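Long-range contact in cyclic GMP-AMP synthase-like receptor (Tribolium castaneum, PDB 7LT2), which senses double-stranded RNA in the cytoplasm and in response joins ATP and GTP into the cyclic dinucleotide 2',3'-cGAMP, a signal of innate immunity: residues T165-L179 with S182-V195. Numbering follows the deposited sequence.
Sequences TFHINWWKGGPAMTL and SHSSGEKIMDVDLV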
# COMPACT_ATOMS: atom_id res chain seq x y z
N THR A 165 3.64 -22.81 -13.91
CA THR A 165 5.04 -22.39 -13.92
C THR A 165 5.11 -20.89 -14.14
O THR A 165 4.36 -20.33 -14.95
CB THR A 165 5.81 -23.12 -15.03
OG1 THR A 165 5.71 -24.53 -14.81
CG2 THR A 165 7.28 -22.71 -15.02
N PHE A 166 6.00 -20.23 -13.41
CA PHE A 166 6.08 -18.78 -13.43
C PHE A 166 7.52 -18.34 -13.52
O PHE A 166 8.45 -19.06 -13.13
CB PHE A 166 5.38 -18.20 -12.19
CG PHE A 166 3.94 -18.59 -12.12
CD1 PHE A 166 2.99 -17.87 -12.83
CD2 PHE A 166 3.55 -19.73 -11.44
CE1 PHE A 166 1.67 -18.26 -12.81
CE2 PHE A 166 2.23 -20.12 -11.41
CZ PHE A 166 1.29 -19.38 -12.10
N HIS A 167 7.71 -17.14 -14.08
CA HIS A 167 9.01 -16.55 -14.28
C HIS A 167 9.15 -15.32 -13.40
O HIS A 167 8.22 -14.51 -13.30
CB HIS A 167 9.22 -16.16 -15.75
CG HIS A 167 9.49 -17.32 -16.65
ND1 HIS A 167 9.58 -17.20 -18.02
CD2 HIS A 167 9.69 -18.63 -16.37
CE1 HIS A 167 9.82 -18.39 -18.55
NE2 HIS A 167 9.89 -19.27 -17.57
N ILE A 168 10.29 -15.19 -12.74
CA ILE A 168 10.56 -14.07 -11.85
C ILE A 168 11.80 -13.35 -12.35
O ILE A 168 12.88 -13.94 -12.45
CB ILE A 168 10.74 -14.51 -10.39
CG1 ILE A 168 9.42 -15.06 -9.84
CG2 ILE A 168 11.21 -13.35 -9.54
CD1 ILE A 168 9.51 -15.43 -8.38
N ASN A 169 11.63 -12.08 -12.69
CA ASN A 169 12.73 -11.17 -12.98
C ASN A 169 12.87 -10.20 -11.82
O ASN A 169 11.94 -10.03 -11.02
CB ASN A 169 12.49 -10.43 -14.30
CG ASN A 169 12.48 -11.37 -15.49
OD1 ASN A 169 13.53 -11.85 -15.93
ND2 ASN A 169 11.30 -11.64 -16.03
N TRP A 170 14.04 -9.58 -11.69
CA TRP A 170 14.25 -8.74 -10.52
C TRP A 170 15.17 -7.57 -10.86
O TRP A 170 15.98 -7.63 -11.79
CB TRP A 170 14.83 -9.51 -9.34
CG TRP A 170 16.22 -9.91 -9.58
CD1 TRP A 170 17.35 -9.17 -9.31
CD2 TRP A 170 16.67 -11.12 -10.18
NE1 TRP A 170 18.46 -9.87 -9.70
CE2 TRP A 170 18.07 -11.06 -10.24
CE3 TRP A 170 16.01 -12.25 -10.68
CZ2 TRP A 170 18.84 -12.10 -10.76
CZ3 TRP A 170 16.77 -13.27 -11.19
CH2 TRP A 170 18.17 -13.19 -11.23
N TRP A 171 15.05 -6.53 -10.04
CA TRP A 171 15.82 -5.30 -10.17
C TRP A 171 15.58 -4.48 -8.91
O TRP A 171 14.70 -4.79 -8.10
CB TRP A 171 15.41 -4.51 -11.42
CG TRP A 171 13.94 -4.21 -11.48
CD1 TRP A 171 13.30 -3.12 -10.95
CD2 TRP A 171 12.92 -5.00 -12.11
NE1 TRP A 171 11.95 -3.19 -11.21
CE2 TRP A 171 11.69 -4.34 -11.91
CE3 TRP A 171 12.93 -6.21 -12.81
CZ2 TRP A 171 10.49 -4.84 -12.39
CZ3 TRP A 171 11.73 -6.71 -13.29
CH2 TRP A 171 10.52 -6.02 -13.08
N LYS A 172 16.36 -3.42 -8.74
CA LYS A 172 16.23 -2.55 -7.58
C LYS A 172 16.08 -1.11 -8.08
O LYS A 172 17.08 -0.46 -8.40
CB LYS A 172 17.42 -2.70 -6.64
CG LYS A 172 17.24 -2.02 -5.31
CD LYS A 172 18.30 -2.48 -4.33
CE LYS A 172 18.17 -1.75 -3.00
NZ LYS A 172 18.44 -0.30 -3.16
N GLY A 173 14.85 -0.63 -8.14
CA GLY A 173 14.57 0.74 -8.51
C GLY A 173 14.26 1.64 -7.33
O GLY A 173 13.82 2.77 -7.53
N GLY A 174 14.47 1.15 -6.12
CA GLY A 174 14.20 1.90 -4.93
C GLY A 174 14.79 1.19 -3.73
O GLY A 174 15.65 0.31 -3.86
N PRO A 175 14.34 1.55 -2.53
CA PRO A 175 14.89 0.93 -1.32
C PRO A 175 14.70 -0.57 -1.28
O PRO A 175 15.55 -1.29 -0.74
CB PRO A 175 14.14 1.64 -0.19
CG PRO A 175 13.64 2.92 -0.79
CD PRO A 175 13.34 2.59 -2.22
N ALA A 176 13.60 -1.08 -1.84
CA ALA A 176 13.30 -2.50 -1.80
C ALA A 176 13.51 -3.13 -3.18
O ALA A 176 13.29 -2.49 -4.21
CB ALA A 176 11.87 -2.74 -1.32
N MET A 177 13.95 -4.38 -3.17
CA MET A 177 14.00 -5.17 -4.40
C MET A 177 12.61 -5.33 -4.98
O MET A 177 11.63 -5.46 -4.24
CB MET A 177 14.60 -6.55 -4.12
CG MET A 177 16.03 -6.53 -3.63
SD MET A 177 17.12 -6.05 -4.98
CE MET A 177 16.60 -7.21 -6.25
N THR A 178 12.52 -5.33 -6.30
CA THR A 178 11.28 -5.63 -7.01
C THR A 178 11.38 -7.00 -7.67
O THR A 178 12.38 -7.30 -8.33
CB THR A 178 10.98 -4.57 -8.08
OG1 THR A 178 10.81 -3.28 -7.45
CG2 THR A 178 9.72 -4.93 -8.88
N LEU A 179 10.35 -7.82 -7.50
CA LEU A 179 10.19 -9.04 -8.28
C LEU A 179 9.11 -8.81 -9.33
O LEU A 179 7.96 -8.53 -8.99
CB LEU A 179 9.80 -10.22 -7.39
CG LEU A 179 10.74 -10.61 -6.25
CD1 LEU A 179 10.26 -11.92 -5.58
CD2 LEU A 179 12.18 -10.73 -6.71
N SER A 182 5.73 -13.13 -13.90
CA SER A 182 5.05 -13.39 -15.16
C SER A 182 4.68 -14.87 -15.26
O SER A 182 5.29 -15.73 -14.62
CB SER A 182 5.92 -13.01 -16.37
OG SER A 182 6.29 -11.64 -16.35
N HIS A 183 3.67 -15.16 -16.08
CA HIS A 183 3.45 -16.53 -16.51
C HIS A 183 4.65 -17.02 -17.31
O HIS A 183 5.31 -16.24 -18.00
CB HIS A 183 2.19 -16.64 -17.36
CG HIS A 183 0.93 -16.29 -16.63
ND1 HIS A 183 0.24 -17.20 -15.86
CD2 HIS A 183 0.24 -15.13 -16.55
CE1 HIS A 183 -0.82 -16.62 -15.33
NE2 HIS A 183 -0.85 -15.36 -15.73
N SER A 184 4.95 -18.32 -17.21
CA SER A 184 6.02 -18.88 -18.03
C SER A 184 5.72 -18.74 -19.52
O SER A 184 6.65 -18.77 -20.33
CB SER A 184 6.26 -20.35 -17.68
OG SER A 184 5.17 -21.16 -18.08
N SER A 185 4.45 -18.59 -19.89
CA SER A 185 4.08 -18.37 -21.28
C SER A 185 4.36 -16.95 -21.76
O SER A 185 4.20 -16.68 -22.95
CB SER A 185 2.60 -18.71 -21.49
OG SER A 185 1.79 -18.16 -20.47
N GLY A 186 4.77 -16.04 -20.87
CA GLY A 186 5.23 -14.72 -21.25
C GLY A 186 4.41 -13.57 -20.69
O GLY A 186 4.94 -12.44 -20.61
N GLU A 187 3.16 -13.79 -20.32
CA GLU A 187 2.30 -12.68 -19.91
C GLU A 187 2.69 -12.17 -18.53
O GLU A 187 2.78 -12.94 -17.57
CB GLU A 187 0.83 -13.12 -19.91
CG GLU A 187 0.29 -13.55 -21.27
CD GLU A 187 0.58 -15.00 -21.60
OE1 GLU A 187 1.29 -15.66 -20.81
OE2 GLU A 187 0.11 -15.48 -22.65
N LYS A 188 2.87 -10.85 -18.42
CA LYS A 188 3.20 -10.23 -17.15
C LYS A 188 2.01 -10.27 -16.20
O LYS A 188 0.86 -10.06 -16.61
CB LYS A 188 3.64 -8.78 -17.38
CG LYS A 188 4.00 -8.01 -16.12
CD LYS A 188 5.21 -8.64 -15.45
CE LYS A 188 5.76 -7.77 -14.34
NZ LYS A 188 6.64 -6.68 -14.86
N ILE A 189 2.27 -10.53 -14.92
CA ILE A 189 1.20 -10.51 -13.92
C ILE A 189 1.29 -9.25 -13.07
O ILE A 189 0.39 -8.40 -13.12
CB ILE A 189 1.21 -11.78 -13.05
CG1 ILE A 189 1.05 -13.02 -13.93
CG2 ILE A 189 0.11 -11.70 -12.01
CD1 ILE A 189 1.29 -14.33 -13.19
N MET A 190 2.36 -9.11 -12.28
CA MET A 190 2.48 -7.95 -11.41
C MET A 190 3.91 -7.85 -10.89
O MET A 190 4.64 -8.85 -10.84
CB MET A 190 1.50 -8.02 -10.23
CG MET A 190 0.72 -6.73 -10.01
SD MET A 190 -0.72 -6.93 -8.94
CE MET A 190 -1.81 -7.82 -10.04
N ASP A 191 4.30 -6.63 -10.52
CA ASP A 191 5.54 -6.38 -9.79
C ASP A 191 5.26 -6.39 -8.30
O ASP A 191 4.21 -5.94 -7.85
CB ASP A 191 6.15 -5.02 -10.17
CG ASP A 191 6.71 -4.97 -11.57
OD1 ASP A 191 6.95 -6.04 -12.17
OD2 ASP A 191 6.92 -3.85 -12.08
N VAL A 192 6.22 -6.89 -7.52
CA VAL A 192 6.10 -6.94 -6.06
C VAL A 192 7.37 -6.41 -5.43
O VAL A 192 8.47 -6.90 -5.72
CB VAL A 192 5.82 -8.37 -5.56
CG1 VAL A 192 5.58 -8.38 -4.06
CG2 VAL A 192 4.62 -8.98 -6.29
N ASP A 193 7.24 -5.41 -4.55
CA ASP A 193 8.37 -4.89 -3.79
C ASP A 193 8.47 -5.61 -2.45
O ASP A 193 7.47 -5.78 -1.75
CB ASP A 193 8.23 -3.38 -3.58
CG ASP A 193 8.57 -2.58 -4.82
OD1 ASP A 193 8.77 -3.18 -5.90
OD2 ASP A 193 8.65 -1.33 -4.71
N LEU A 194 9.69 -6.03 -2.10
CA LEU A 194 9.91 -6.83 -0.90
C LEU A 194 10.41 -5.90 0.20
O LEU A 194 11.58 -5.54 0.24
CB LEU A 194 10.90 -7.96 -1.19
CG LEU A 194 10.61 -8.79 -2.44
CD1 LEU A 194 11.72 -9.81 -2.67
CD2 LEU A 194 9.26 -9.47 -2.34
N VAL A 195 9.50 -5.52 1.10
CA VAL A 195 9.74 -4.44 2.07
C VAL A 195 9.91 -5.05 3.46
O VAL A 195 8.97 -5.64 4.00
CB VAL A 195 8.59 -3.43 2.06
CG1 VAL A 195 8.89 -2.27 2.99
CG2 VAL A 195 8.31 -2.94 0.63
O HOH W 1 1.54 -19.81 -15.73
O HOH W 2 8.61 -11.49 -15.21
O HOH W 3 11.21 0.21 -3.32
O HOH W 4 14.22 -5.89 -0.73
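Thr178 OG1 donates a hydrogen bond of 2.6 Å to Asp193 OD1, reaching it from above the carboxylate plane, 40° out of it. With Thr178 chi1 at -62° the hydroxyl lies beside its own backbone N, turned to the aspartate, while the methyl CG2 takes the position anti to that N and rests over one face of the Trp171 indole, toward its rim; threonine suits the place by offering both groups. The edge of the same indole meets Asp191: its CZ2 lies 3.7 Å from Asp191 OD2, ring and carboxylate planes 79° apart. A salt bridge from Lys188 NZ to Asp191 OD1 holds this carboxylate. Between the strands, Leu179 N to Val192 O (2.7 Å) and its return bond make an antiparallel pair; on the apolar face opposite Thr178 and Asp193, Leu179 CG packs against Leu194 CD1 (3.8 Å), the two branched side chains crossing at about a right angle. Leu194 also touches Val142 of helix 131-147. At the far end the flat imidazole of His167 lies over the Ser184 backbone, whose CA is 3.8 Å from the ring centroid in a CH-pi contact; His167 NE2 is held by Glu158. Phe166 and His183 lie side by side, with Ile189 CD1 against both rings near helix 18-42. These consecutive beta hairpins belong to the nucleotidyltransferase sheet, where Asp193, close to Asp72 of strand 70-77, probably supplies a carboxylate to the catalytic magnesium site, as in cGAS.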